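Local coordinates for HTH cro/C1-type domain-containing protein (Thermotoga maritima, PDB 2WUS) that is RodZ, a membrane protein linked to the cell-shape cytoskeleton, whose helix-turn-helix domain here meets another protein and perhaps, as in its family, binds DNA, at residues 51-55 against 76-80; 36-41 against 57-61; 26-32 against 60-64; 4-8 against 72-76. All coordinates share one frame; numbering follows the deposited sequence.

Contact 1 (51-55 against 76-80); sequences EVYIK and YEEGK
Ile54 lays its CG2 methyl over one face of the Tyr76 ring, 3.9 Å above the plane and offset toward the rim, while the Lys55 chain crosses the same ring at about a right angle. Lys55 CG lies 3.5 Å from Tyr76 CE2, approaching obliquely. A long aliphatic chain suits this place, since its methylenes pack against the aromatic ring while its charge goes on past it. Bends at the third and fourth torsions of Lys55 (68° and 69°) bring NZ round to Glu77, where it forms a salt bridge of 2.6 Å with OE1, on the syn lone pair of that oxygen. The carboxylate of Glu51, carried on an extended chain, stands nearly perpendicular to the Tyr76 ring. Its partner is Lys80, whose NZ makes a weak salt bridge of 3.5 Å to Glu51 OE2; this lysine is poorly ordered, so the outer bridge is loose. Glu51 OE1 also comes 3.6 Å from Glu77 OE2; the two lysines probably offset the repulsion between these acids. Leu45 touches Tyr76 from a loop. The segment axes approach only to 12.6 Å at 142°, a wide spacing bridged by the large tyrosine and the long charged chains. Consecutive helices running roughly antiparallel make a helical hairpin, 51-64 and 69-84, here with an apolar contact flanked by salt bridges.

Contact 2 (36-41 against 57-61); sequences KLKRIE and YIKRY
Leu37 sets its CD2 methyl squarely over the Tyr61 ring, in a CH-pi contact 3.8 Å from the centroid and only 6° off the ring normal. The contact belongs to the helix-turn-helix domain: 34-42 is the second helix of the motif, at the position of the recognition helix in Cro/C1-type proteins, and segment 57-61 of helix 51-64 crosses 36-41 at -91°. At this near-perpendicular crossing a few large side chains make the contact. Ile40 splits its branches between two tyrosines: CD1 packs 4.0 Å from Tyr57 CB, and CG2 meets the edge of the Tyr61 ring near its plane. The branched side chain thus touches both aromatic residues at once. Lys36 slants past Tyr57, its CD 3.6 Å from Tyr57 CE1, so that its methylenes pack obliquely against the ring; its NZ has a weak, long ion pair with an acidic side chain of another protein's chain.

A second shell holds these groups. Phe12 of helix 3-17 stacks on Tyr61 and also touches Ile40, tying the first helix into the crossing. Leu37 leans on Ala26 of the preceding helix and on Ile32 in the intervening turn. The Tyr57 hydroxyl is fixed by a hydrogen bond to Asp49, and the buried carboxylate of Glu41 is held by a salt bridge from OE2 to Arg16, which probably favours its ionised form. Its other oxygen takes the tyrosine: Tyr61 OH donates to Glu41 OE1 over 2.9 Å, arriving from above the carboxylate plane, 54° out of it.

Contact 3 (26-32 against 60-64); sequences ASLFTNI and RYSEF
Ala26 O is gripped by three donors where helix 23-29 ends. Thr30 OG1 reaches it at 2.8 Å from above the carbonyl plane, and the backbone nitrogens of Thr30 and Phe29 also bond to it. Threonine suits this first residue beyond the helix because its hydroxyl turns back to the last helical turn while its methyl faces the other segment. With CG2 anti to the carbonyl carbon, that methyl packs 3.7 Å from Arg60 CB and 3.5 Å from Arg60 O.

Phe64 carries the aromatic part of the contact. Its CE2 lies 3.8 Å from Ala26 CB, a small side chain that lets the ring come near the helix, and its CE1 lies 3.7 Å from Phe29 CB. The two phenylalanine rings are 23° from parallel but slid apart, centroids 5.6 Å from each other, so they meet at their margins and overlap little. A serine in place of Phe64 would probably open a gap against Ala26 and leave Phe29 without its aromatic neighbour.

Ile32 CD1 lies over one face of the Arg60 guanidinium, 4.1 Å above its plane, and Asn31 N is at the group's edge. The charge itself is engaged outside the domain, as Arg60 NH1 hydrogen-bonds to the backbone of another protein's chain. The contact joins the first helix of the helix-turn-helix motif and its turn to the C-terminal end of helix 51-64; helix 34-42 joins through Leu37, which touches Ala26, Ile32 and Tyr61, and Ile21 adds to the packing on Phe64 from a loop.

Contact 4 (4-8 against 72-76); sequences KWKEL and MLKLY
Trp5 and Tyr76 are joined by the one hydrogen bond across this helix pair: Trp5 NE1 donates to the backbone Tyr76 O over 3.0 Å, with an angle of 154° at the hydrogen. The bond is well aimed, since the oxygen lies in the indole plane and the N-H meets a lone pair in the carbonyl plane. Trp5 CG is anti to its own carbonyl carbon (chi1 -75°), which lays the indole beside the facing helix.

The aromatic contact lies beside it. The two side chains run side by side in the same direction; the five-membered ring of Trp5 and the Tyr76 ring are 13° from parallel but slid apart so that they barely overlap, with Trp5 CZ2 3.6 Å from Tyr76 CE1. Replacing Trp5 by a leucine would probably leave Tyr76 O without its indole donor and take away the flat surface beside the tyrosine ring.

Apolar packing centres on Leu75, whose branches reach different partners. Its CD1 lies 4.1 Å from Leu8 CD2, and its CD2 lies 3.7 Å from Lys4 CG. Leu8 CD2 also touches Met72 SD at 3.7 Å, the flexible thioether fitting alongside the leucine.

Charged groups lie at the margin. Glu7 CG packs against Leu75, while Lys4 NZ makes its main salt bridge with Glu78 and a longer one, 3.8 Å, with Glu7 OE1. Leucine and methionine thus close the interface between helices 3-17 and 69-84 without directional demands, whereas the indole bond probably helps set how the two helices lie, and the ion pairs edge the seam.

Overall arrangement
The four contacts assemble one compact all-helical domain. Contacts 2 and 3 share Arg60 and Tyr61 on helix 51-64, centres 8 Å apart, and together pack both helices of the helix-turn-helix motif on it. Contacts 1 and 4 share Tyr76, also with centres 8 Å apart, and pack helix 69-84 on helices 51-64 and 3-17. Ile58 joins the two halves, packing on Tyr76, Met72, Leu73 and Leu8. Contacts 3 and 4, about 17 Å apart between centres, lie on opposite sides of the chain's centre. Another protein's chain reaches residues of contacts 1, 2 and 3 but not the segments of contact 4, so helix 51-64 faces both the domain core and this partner.

Contact 1 (51-55 against 76-80)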
loop_
_atom_site.group_PDB
_atom_site.type_symbol
_atom_site.label_atom_id
_atom_site.label_comp_id
_atom_site.label_asym_id
_atom_site.label_seq_id
_atom_site.Cartn_x
_atom_site.Cartn_y
_atom_site.Cartn_z
ATOM N N GLU C 51 2.001 17.370 -0.765
ATOM C CA GLU C 51 3.399 17.005 -0.954
ATOM C C GLU C 51 3.549 15.795 -1.878
ATOM O O GLU C 51 4.390 15.787 -2.763
ATOM C CB GLU C 51 4.100 16.750 0.384
ATOM C CG GLU C 51 5.470 16.112 0.230
ATOM C CD GLU C 51 6.408 16.425 1.380
ATOM O OE1 GLU C 51 7.491 15.806 1.456
ATOM O OE2 GLU C 51 6.066 17.297 2.205
ATOM N N VAL C 52 2.727 14.775 -1.678
ATOM C CA VAL C 52 2.829 13.561 -2.484
ATOM C C VAL C 52 2.711 13.858 -3.971
ATOM O O VAL C 52 3.410 13.273 -4.803
ATOM C CB VAL C 52 1.757 12.528 -2.079
ATOM C CG1 VAL C 52 1.236 11.752 -3.297
ATOM C CG2 VAL C 52 2.308 11.602 -0.977
ATOM N N TYR C 53 1.821 14.781 -4.295
ATOM C CA TYR C 53 1.599 15.150 -5.673
ATOM C C TYR C 53 2.664 16.132 -6.206
ATOM O O TYR C 53 3.023 16.095 -7.383
ATOM C CB TYR C 53 0.193 15.697 -5.813
ATOM C CG TYR C 53 -0.888 14.663 -5.630
ATOM C CD1 TYR C 53 -0.879 13.481 -6.365
ATOM C CD2 TYR C 53 -1.953 14.877 -4.751
ATOM C CE1 TYR C 53 -1.891 12.538 -6.214
ATOM C CE2 TYR C 53 -2.966 13.928 -4.595
ATOM C CZ TYR C 53 -2.924 12.767 -5.319
ATOM O OH TYR C 53 -3.922 11.837 -5.185
ATOM N N ILE C 54 3.181 16.997 -5.340
ATOM C CA ILE C 54 4.258 17.892 -5.746
ATOM C C ILE C 54 5.480 17.097 -6.150
ATOM O O ILE C 54 6.200 17.459 -7.078
ATOM C CB ILE C 54 4.700 18.827 -4.628
ATOM C CG1 ILE C 54 3.660 19.920 -4.407
ATOM C CG2 ILE C 54 6.012 19.449 -4.989
ATOM C CD1 ILE C 54 3.805 20.632 -3.080
ATOM N N LYS C 55 5.725 16.012 -5.436
ATOM C CA LYS C 55 6.915 15.235 -5.696
ATOM C C LYS C 55 6.718 14.426 -6.965
ATOM O O LYS C 55 7.680 13.908 -7.525
ATOM C CB LYS C 55 7.268 14.350 -4.493
ATOM C CG LYS C 55 7.848 15.109 -3.322
ATOM C CD LYS C 55 7.539 14.437 -1.985
ATOM C CE LYS C 55 8.263 13.113 -1.817
ATOM N NZ LYS C 55 9.741 13.259 -1.650
ATOM N N TYR C 76 14.458 19.035 -4.111
ATOM C CA TYR C 76 13.190 19.396 -3.507
ATOM C C TYR C 76 13.286 19.151 -2.008
ATOM O O TYR C 76 12.817 19.961 -1.216
ATOM C CB TYR C 76 11.981 18.665 -4.116
ATOM C CG TYR C 76 10.714 18.891 -3.298
ATOM C CD1 TYR C 76 10.165 20.159 -3.181
ATOM C CD2 TYR C 76 10.091 17.855 -2.614
ATOM C CE1 TYR C 76 9.026 20.392 -2.424
ATOM C CE2 TYR C 76 8.946 18.081 -1.853
ATOM C CZ TYR C 76 8.419 19.356 -1.763
ATOM O OH TYR C 76 7.289 19.615 -1.015
ATOM N N GLU C 77 13.931 18.053 -1.625
ATOM C CA GLU C 77 13.970 17.647 -0.214
ATOM C C GLU C 77 14.948 18.462 0.640
ATOM O O GLU C 77 14.669 18.748 1.804
ATOM C CB GLU C 77 14.220 16.138 -0.066
ATOM C CG GLU C 77 13.366 15.465 1.023
ATOM C CD GLU C 77 11.896 15.312 0.632
ATOM O OE1 GLU C 77 11.586 14.421 -0.189
ATOM O OE2 GLU C 77 11.049 16.073 1.153
ATOM N N GLU C 78 16.084 18.837 0.061
ATOM C CA GLU C 78 16.959 19.800 0.712
ATOM C C GLU C 78 16.127 21.055 0.952
ATOM O O GLU C 78 16.224 21.697 1.998
ATOM C CB GLU C 78 18.154 20.159 -0.177
ATOM C CG GLU C 78 19.039 19.005 -0.646
ATOM C CD GLU C 78 20.207 19.481 -1.523
ATOM O OE1 GLU C 78 20.683 18.706 -2.385
ATOM O OE2 GLU C 78 20.647 20.641 -1.356
ATOM N N GLY C 79 15.300 21.396 -0.031
ATOM C CA GLY C 79 14.529 22.622 0.026
ATOM C C GLY C 79 13.593 22.632 1.214
ATOM O O GLY C 79 13.348 23.673 1.825
ATOM N N LYS C 80 13.064 21.459 1.540
ATOM C CA LYS C 80 12.092 21.334 2.612
ATOM C C LYS C 80 12.803 21.542 3.942
ATOM O O LYS C 80 12.344 22.312 4.785
ATOM C CB LYS C 80 11.402 19.965 2.558
ATOM C CG LYS C 80 10.157 19.847 3.433
ATOM C CD LYS C 80 9.603 18.426 3.448
ATOM C CE LYS C 80 8.722 18.199 4.674
ATOM N NZ LYS C 80 8.299 16.776 4.825
#

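Contact 2 (36-41 against 57-61)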
loop_
_atom_site.group_PDB
_atom_site.type_symbol
_atom_site.label_atom_id
_atom_site.label_comp_id
_atom_site.label_asym_id
_atom_site.label_seq_id
_atom_site.Cartn_x
_atom_site.Cartn_y
_atom_site.Cartn_z
ATOM N N LYS C 36 0.855 25.473 -12.795
ATOM C CA LYS C 36 1.696 24.704 -11.868
ATOM C C LYS C 36 3.184 24.647 -12.267
ATOM O O LYS C 36 4.062 24.870 -11.423
ATOM C CB LYS C 36 1.144 23.280 -11.693
ATOM C CG LYS C 36 -0.266 23.203 -11.117
ATOM C CD LYS C 36 -0.457 21.961 -10.245
ATOM C CE LYS C 36 -1.646 21.113 -10.699
ATOM N NZ LYS C 36 -2.911 21.398 -9.957
ATOM N N LEU C 37 3.468 24.339 -13.535
ATOM C CA LEU C 37 4.846 24.394 -14.025
ATOM C C LEU C 37 5.472 25.786 -13.818
ATOM O O LEU C 37 6.626 25.881 -13.400
ATOM C CB LEU C 37 4.987 23.930 -15.493
ATOM C CG LEU C 37 4.470 22.568 -15.998
ATOM C CD1 LEU C 37 4.713 22.352 -17.495
ATOM C CD2 LEU C 37 5.054 21.411 -15.256
ATOM N N LYS C 38 4.733 26.862 -14.098
ATOM C CA LYS C 38 5.312 28.193 -13.925
ATOM C C LYS C 38 5.819 28.316 -12.504
ATOM O O LYS C 38 7.010 28.509 -12.265
ATOM C CB LYS C 38 4.316 29.319 -14.221
ATOM C CG LYS C 38 4.952 30.725 -14.201
ATOM C CD LYS C 38 4.904 31.420 -15.579
ATOM C CE LYS C 38 6.221 32.139 -15.961
ATOM N NZ LYS C 38 6.527 33.359 -15.144
ATOM N N ARG C 39 4.901 28.182 -11.561
ATOM C CA ARG C 39 5.247 28.200 -10.147
ATOM C C ARG C 39 6.492 27.357 -9.851
ATOM O O ARG C 39 7.439 27.830 -9.231
ATOM C CB ARG C 39 4.045 27.748 -9.301
ATOM C CG ARG C 39 2.739 28.484 -9.646
ATOM C CD ARG C 39 1.729 28.404 -8.517
ATOM N NE ARG C 39 2.412 28.333 -7.227
ATOM C CZ ARG C 39 1.804 28.179 -6.054
ATOM N NH1 ARG C 39 2.530 28.108 -4.946
ATOM N NH2 ARG C 39 0.478 28.087 -5.987
ATOM N N ILE C 40 6.502 26.114 -10.311
ATOM C CA ILE C 40 7.641 25.229 -10.072
ATOM C C ILE C 40 8.955 25.852 -10.523
ATOM O O ILE C 40 9.994 25.677 -9.870
ATOM C CB ILE C 40 7.450 23.877 -10.770
ATOM C CG1 ILE C 40 6.490 23.010 -9.955
ATOM C CG2 ILE C 40 8.775 23.179 -10.951
ATOM C CD1 ILE C 40 6.050 21.780 -10.678
ATOM N N GLU C 41 8.900 26.586 -11.636
ATOM C CA GLU C 41 10.098 27.139 -12.241
ATOM C C GLU C 41 10.598 28.357 -11.463
ATOM O O GLU C 41 11.810 28.544 -11.269
ATOM C CB GLU C 41 9.862 27.460 -13.717
ATOM C CG GLU C 41 9.700 26.234 -14.617
ATOM C CD GLU C 41 9.827 26.559 -16.118
ATOM O OE1 GLU C 41 10.250 25.668 -16.892
ATOM O OE2 GLU C 41 9.506 27.697 -16.530
ATOM N N TYR C 57 4.901 15.716 -9.769
ATOM C CA TYR C 57 5.107 16.676 -10.859
ATOM C C TYR C 57 6.598 16.780 -11.130
ATOM O O TYR C 57 7.038 16.736 -12.274
ATOM C CB TYR C 57 4.601 18.077 -10.512
ATOM C CG TYR C 57 3.147 18.175 -10.175
ATOM C CD1 TYR C 57 2.707 19.055 -9.207
ATOM C CD2 TYR C 57 2.213 17.385 -10.819
ATOM C CE1 TYR C 57 1.383 19.144 -8.883
ATOM C CE2 TYR C 57 0.875 17.475 -10.505
ATOM C CZ TYR C 57 0.475 18.355 -9.534
ATOM O OH TYR C 57 -0.844 18.441 -9.209
ATOM N N ILE C 58 7.367 16.944 -10.063
ATOM C CA ILE C 58 8.816 17.016 -10.159
ATOM C C ILE C 58 9.399 15.805 -10.871
ATOM O O ILE C 58 10.246 15.946 -11.762
ATOM C CB ILE C 58 9.455 17.170 -8.768
ATOM C CG1 ILE C 58 8.936 18.458 -8.128
ATOM C CG2 ILE C 58 10.967 17.177 -8.874
ATOM C CD1 ILE C 58 9.493 18.743 -6.788
ATOM N N LYS C 59 8.949 14.616 -10.481
ATOM C CA LYS C 59 9.412 13.400 -11.128
ATOM C C LYS C 59 9.104 13.553 -12.614
ATOM O O LYS C 59 10.008 13.555 -13.449
ATOM C CB LYS C 59 8.725 12.166 -10.525
ATOM C CG LYS C 59 9.268 10.803 -11.004
ATOM C CD LYS C 59 8.358 9.626 -10.576
ATOM C CE LYS C 59 8.700 8.312 -11.303
ATOM N NZ LYS C 59 7.562 7.327 -11.321
ATOM N N ARG C 60 7.824 13.761 -12.913
ATOM C CA ARG C 60 7.302 13.819 -14.278
ATOM C C ARG C 60 7.938 14.838 -15.202
ATOM O O ARG C 60 8.242 14.533 -16.350
ATOM C CB ARG C 60 5.814 14.070 -14.223
ATOM C CG ARG C 60 5.078 12.900 -13.685
ATOM C CD ARG C 60 3.691 12.872 -14.227
ATOM N NE ARG C 60 2.771 13.239 -13.173
ATOM C CZ ARG C 60 1.685 13.970 -13.362
ATOM N NH1 ARG C 60 0.905 14.250 -12.334
ATOM N NH2 ARG C 60 1.388 14.419 -14.576
ATOM N N TYR C 61 8.088 16.057 -14.707
ATOM C CA TYR C 61 8.794 17.109 -15.417
ATOM C C TYR C 61 10.187 16.626 -15.742
ATOM O O TYR C 61 10.590 16.610 -16.893
ATOM C CB TYR C 61 8.908 18.343 -14.535
ATOM C CG TYR C 61 8.833 19.655 -15.277
ATOM C CD1 TYR C 61 8.580 19.695 -16.641
ATOM C CD2 TYR C 61 9.001 20.859 -14.603
ATOM C CE1 TYR C 61 8.502 20.899 -17.308
ATOM C CE2 TYR C 61 8.921 22.059 -15.254
ATOM C CZ TYR C 61 8.671 22.080 -16.606
ATOM O OH TYR C 61 8.598 23.294 -17.254
#

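Contact 3 (26-32 against 60-64)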
loop_
_atom_site.group_PDB
_atom_site.type_symbol
_atom_site.label_atom_id
_atom_site.label_comp_id
_atom_site.label_asym_id
_atom_site.label_seq_id
_atom_site.Cartn_x
_atom_site.Cartn_y
_atom_site.Cartn_z
ATOM N N ALA C 26 4.812 21.622 -22.864
ATOM C CA ALA C 26 5.144 20.814 -21.697
ATOM C C ALA C 26 3.905 20.302 -20.988
ATOM O O ALA C 26 3.842 19.135 -20.635
ATOM C CB ALA C 26 5.994 21.600 -20.733
ATOM N N SER C 27 2.923 21.164 -20.761
ATOM C CA SER C 27 1.744 20.751 -19.995
ATOM C C SER C 27 0.920 19.694 -20.729
ATOM O O SER C 27 0.165 18.957 -20.095
ATOM C CB SER C 27 0.864 21.950 -19.597
ATOM O OG SER C 27 0.249 22.544 -20.731
ATOM N N LEU C 28 1.061 19.616 -22.052
ATOM C CA LEU C 28 0.295 18.651 -22.847
ATOM C C LEU C 28 0.892 17.243 -22.841
ATOM O O LEU C 28 0.185 16.270 -23.079
ATOM C CB LEU C 28 0.138 19.143 -24.284
ATOM C CG LEU C 28 -0.879 20.269 -24.460
ATOM C CD1 LEU C 28 -0.710 20.901 -25.826
ATOM C CD2 LEU C 28 -2.287 19.734 -24.253
ATOM N N PHE C 29 2.188 17.161 -22.543
ATOM C CA PHE C 29 2.970 15.932 -22.574
ATOM C C PHE C 29 3.043 15.300 -21.202
ATOM O O PHE C 29 3.128 14.080 -21.080
ATOM C CB PHE C 29 4.388 16.242 -23.034
ATOM C CG PHE C 29 4.523 16.419 -24.520
ATOM C CD1 PHE C 29 4.246 15.371 -25.387
ATOM C CD2 PHE C 29 4.947 17.630 -25.051
ATOM C CE1 PHE C 29 4.381 15.531 -26.757
ATOM C CE2 PHE C 29 5.081 17.796 -26.418
ATOM C CZ PHE C 29 4.795 16.741 -27.269
ATOM N N THR C 30 3.056 16.138 -20.172
ATOM C CA THR C 30 2.842 15.724 -18.789
ATOM C C THR C 30 1.608 16.447 -18.397
ATOM O O THR C 30 1.640 17.671 -18.328
ATOM C CB THR C 30 3.873 16.340 -17.849
ATOM O OG1 THR C 30 4.346 17.581 -18.393
ATOM C CG2 THR C 30 5.040 15.357 -17.558
ATOM N N ASN C 31 0.529 15.735 -18.120
ATOM C CA ASN C 31 -0.771 16.385 -17.951
ATOM C C ASN C 31 -0.839 17.480 -16.885
ATOM O O ASN C 31 -1.892 17.764 -16.312
ATOM C CB ASN C 31 -1.823 15.325 -17.689
ATOM C CG ASN C 31 -2.187 14.582 -18.930
ATOM O OD1 ASN C 31 -1.697 13.481 -19.186
ATOM N ND2 ASN C 31 -3.014 15.206 -19.750
ATOM N N ILE C 32 0.295 18.105 -16.632
ATOM C CA ILE C 32 0.387 19.199 -15.692
ATOM C C ILE C 32 -0.372 20.418 -16.199
ATOM O O ILE C 32 -1.138 20.325 -17.155
ATOM C CB ILE C 32 1.852 19.499 -15.386
ATOM C CG1 ILE C 32 2.609 18.167 -15.248
ATOM C CG2 ILE C 32 1.982 20.354 -14.139
ATOM C CD1 ILE C 32 3.381 17.989 -13.939
ATOM N N ARG C 60 7.824 13.761 -12.913
ATOM C CA ARG C 60 7.302 13.819 -14.278
ATOM C C ARG C 60 7.938 14.838 -15.202
ATOM O O ARG C 60 8.242 14.533 -16.350
ATOM C CB ARG C 60 5.814 14.070 -14.223
ATOM C CG ARG C 60 5.078 12.900 -13.685
ATOM C CD ARG C 60 3.691 12.872 -14.227
ATOM N NE ARG C 60 2.771 13.239 -13.173
ATOM C CZ ARG C 60 1.685 13.970 -13.362
ATOM N NH1 ARG C 60 0.905 14.250 -12.334
ATOM N NH2 ARG C 60 1.388 14.419 -14.576
ATOM N N TYR C 61 8.088 16.057 -14.707
ATOM C CA TYR C 61 8.794 17.109 -15.417
ATOM C C TYR C 61 10.187 16.626 -15.742
ATOM O O TYR C 61 10.590 16.610 -16.893
ATOM C CB TYR C 61 8.908 18.343 -14.535
ATOM C CG TYR C 61 8.833 19.655 -15.277
ATOM C CD1 TYR C 61 8.580 19.695 -16.641
ATOM C CD2 TYR C 61 9.001 20.859 -14.603
ATOM C CE1 TYR C 61 8.502 20.899 -17.308
ATOM C CE2 TYR C 61 8.921 22.059 -15.254
ATOM C CZ TYR C 61 8.671 22.080 -16.606
ATOM O OH TYR C 61 8.598 23.294 -17.254
ATOM N N SER C 62 10.920 16.225 -14.712
ATOM C CA SER C 62 12.294 15.763 -14.881
ATOM C C SER C 62 12.441 14.646 -15.904
ATOM O O SER C 62 13.431 14.596 -16.615
ATOM C CB SER C 62 12.852 15.292 -13.546
ATOM O OG SER C 62 12.727 16.314 -12.583
ATOM N N GLU C 63 11.474 13.739 -15.953
ATOM C CA GLU C 63 11.508 12.625 -16.889
ATOM C C GLU C 63 11.231 13.113 -18.301
ATOM O O GLU C 63 11.762 12.569 -19.266
ATOM C CB GLU C 63 10.461 11.577 -16.511
ATOM C CG GLU C 63 10.805 10.713 -15.292
ATOM C CD GLU C 63 9.792 9.585 -15.071
ATOM O OE1 GLU C 63 9.774 8.993 -13.968
ATOM O OE2 GLU C 63 9.011 9.294 -16.006
ATOM N N PHE C 64 10.380 14.134 -18.404
ATOM C CA PHE C 64 10.040 14.769 -19.676
ATOM C C PHE C 64 11.218 15.519 -20.308
ATOM O O PHE C 64 11.409 15.474 -21.520
ATOM C CB PHE C 64 8.866 15.727 -19.486
ATOM C CG PHE C 64 8.617 16.625 -20.663
ATOM C CD1 PHE C 64 8.248 16.093 -21.895
ATOM C CD2 PHE C 64 8.744 18.001 -20.538
ATOM C CE1 PHE C 64 8.025 16.908 -22.974
ATOM C CE2 PHE C 64 8.518 18.835 -21.625
ATOM C CZ PHE C 64 8.157 18.286 -22.841
#

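Contact 4 (4-8 against 72-76)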
loop_
_atom_site.group_PDB
_atom_site.type_symbol
_atom_site.label_atom_id
_atom_site.label_comp_id
_atom_site.label_asym_id
_atom_site.label_seq_id
_atom_site.Cartn_x
_atom_site.Cartn_y
_atom_site.Cartn_z
ATOM N N LYS C 4 17.158 26.496 -2.532
ATOM C CA LYS C 4 17.332 25.252 -3.267
ATOM C C LYS C 4 16.151 24.908 -4.187
ATOM O O LYS C 4 16.346 24.275 -5.226
ATOM C CB LYS C 4 17.620 24.103 -2.304
ATOM C CG LYS C 4 19.043 23.598 -2.400
ATOM C CD LYS C 4 19.769 23.714 -1.076
ATOM C CE LYS C 4 21.260 23.953 -1.290
ATOM N NZ LYS C 4 21.861 22.999 -2.267
ATOM N N TRP C 5 14.937 25.309 -3.803
ATOM C CA TRP C 5 13.767 25.183 -4.679
ATOM C C TRP C 5 13.937 26.095 -5.904
ATOM O O TRP C 5 13.699 25.683 -7.044
ATOM C CB TRP C 5 12.470 25.565 -3.952
ATOM C CG TRP C 5 11.932 24.572 -2.964
ATOM C CD1 TRP C 5 12.424 23.320 -2.692
ATOM C CD2 TRP C 5 10.791 24.727 -2.106
ATOM N NE1 TRP C 5 11.661 22.705 -1.726
ATOM C CE2 TRP C 5 10.639 23.567 -1.355
ATOM C CE3 TRP C 5 9.867 25.775 -1.918
ATOM C CZ2 TRP C 5 9.621 23.383 -0.427
ATOM C CZ3 TRP C 5 8.852 25.597 -0.989
ATOM C CH2 TRP C 5 8.736 24.416 -0.260
ATOM N N LYS C 6 14.338 27.340 -5.650
ATOM C CA LYS C 6 14.535 28.319 -6.708
ATOM C C LYS C 6 15.494 27.769 -7.747
ATOM O O LYS C 6 15.236 27.843 -8.944
ATOM C CB LYS C 6 15.073 29.628 -6.138
ATOM C CG LYS C 6 14.019 30.518 -5.507
ATOM C CD LYS C 6 14.575 31.916 -5.242
ATOM C CE LYS C 6 13.581 32.764 -4.473
ATOM N NZ LYS C 6 12.321 32.959 -5.240
ATOM N N GLU C 7 16.599 27.209 -7.270
ATOM C CA GLU C 7 17.593 26.583 -8.127
ATOM C C GLU C 7 17.017 25.333 -8.781
ATOM O O GLU C 7 17.476 24.883 -9.832
ATOM C CB GLU C 7 18.836 26.232 -7.313
ATOM C CG GLU C 7 18.871 24.809 -6.820
ATOM C CD GLU C 7 20.114 24.513 -5.992
ATOM O OE1 GLU C 7 20.289 25.164 -4.932
ATOM O OE2 GLU C 7 20.913 23.631 -6.400
ATOM N N LEU C 8 16.002 24.773 -8.137
ATOM C CA LEU C 8 15.280 23.653 -8.691
ATOM C C LEU C 8 14.606 24.135 -9.961
ATOM O O LEU C 8 14.988 23.746 -11.059
ATOM C CB LEU C 8 14.229 23.172 -7.698
ATOM C CG LEU C 8 13.794 21.710 -7.759
ATOM C CD1 LEU C 8 12.294 21.636 -7.625
ATOM C CD2 LEU C 8 14.270 21.051 -9.048
ATOM N N MET C 72 16.763 15.781 -8.836
ATOM C CA MET C 72 15.740 16.809 -8.728
ATOM C C MET C 72 14.916 16.674 -7.449
ATOM O O MET C 72 14.636 17.674 -6.789
ATOM C CB MET C 72 14.825 16.811 -9.951
ATOM C CG MET C 72 15.479 17.274 -11.248
ATOM S SD MET C 72 16.318 18.869 -11.140
ATOM C CE MET C 72 17.961 18.366 -10.618
ATOM N N LEU C 73 14.514 15.448 -7.106
ATOM C CA LEU C 73 13.782 15.217 -5.859
ATOM C C LEU C 73 14.669 15.547 -4.667
ATOM O O LEU C 73 14.223 16.180 -3.704
ATOM C CB LEU C 73 13.275 13.778 -5.761
ATOM C CG LEU C 73 12.005 13.492 -6.571
ATOM C CD1 LEU C 73 11.642 12.012 -6.552
ATOM C CD2 LEU C 73 10.831 14.340 -6.079
ATOM N N LYS C 74 15.931 15.127 -4.753
ATOM C CA LYS C 74 16.934 15.452 -3.749
ATOM C C LYS C 74 16.921 16.953 -3.455
ATOM O O LYS C 74 16.840 17.368 -2.305
ATOM C CB LYS C 74 18.321 14.996 -4.212
ATOM C CG LYS C 74 19.314 14.729 -3.090
ATOM C CD LYS C 74 20.537 15.632 -3.202
ATOM C CE LYS C 74 21.468 15.468 -1.993
ATOM N NZ LYS C 74 22.713 16.300 -2.076
ATOM N N LEU C 75 16.993 17.771 -4.498
ATOM C CA LEU C 75 16.880 19.210 -4.319
ATOM C C LEU C 75 15.578 19.561 -3.615
ATOM O O LEU C 75 15.585 20.313 -2.640
ATOM C CB LEU C 75 16.925 19.934 -5.660
ATOM C CG LEU C 75 18.276 20.358 -6.207
ATOM C CD1 LEU C 75 18.051 21.083 -7.518
ATOM C CD2 LEU C 75 18.954 21.259 -5.201
ATOM N N TYR C 76 14.458 19.035 -4.111
ATOM C CA TYR C 76 13.190 19.396 -3.507
ATOM C C TYR C 76 13.286 19.151 -2.008
ATOM O O TYR C 76 12.817 19.961 -1.216
ATOM C CB TYR C 76 11.981 18.665 -4.116
ATOM C CG TYR C 76 10.714 18.891 -3.298
ATOM C CD1 TYR C 76 10.165 20.159 -3.181
ATOM C CD2 TYR C 76 10.091 17.855 -2.614
ATOM C CE1 TYR C 76 9.026 20.392 -2.424
ATOM C CE2 TYR C 76 8.946 18.081 -1.853
ATOM C CZ TYR C 76 8.419 19.356 -1.763
ATOM O OH TYR C 76 7.289 19.615 -1.015
#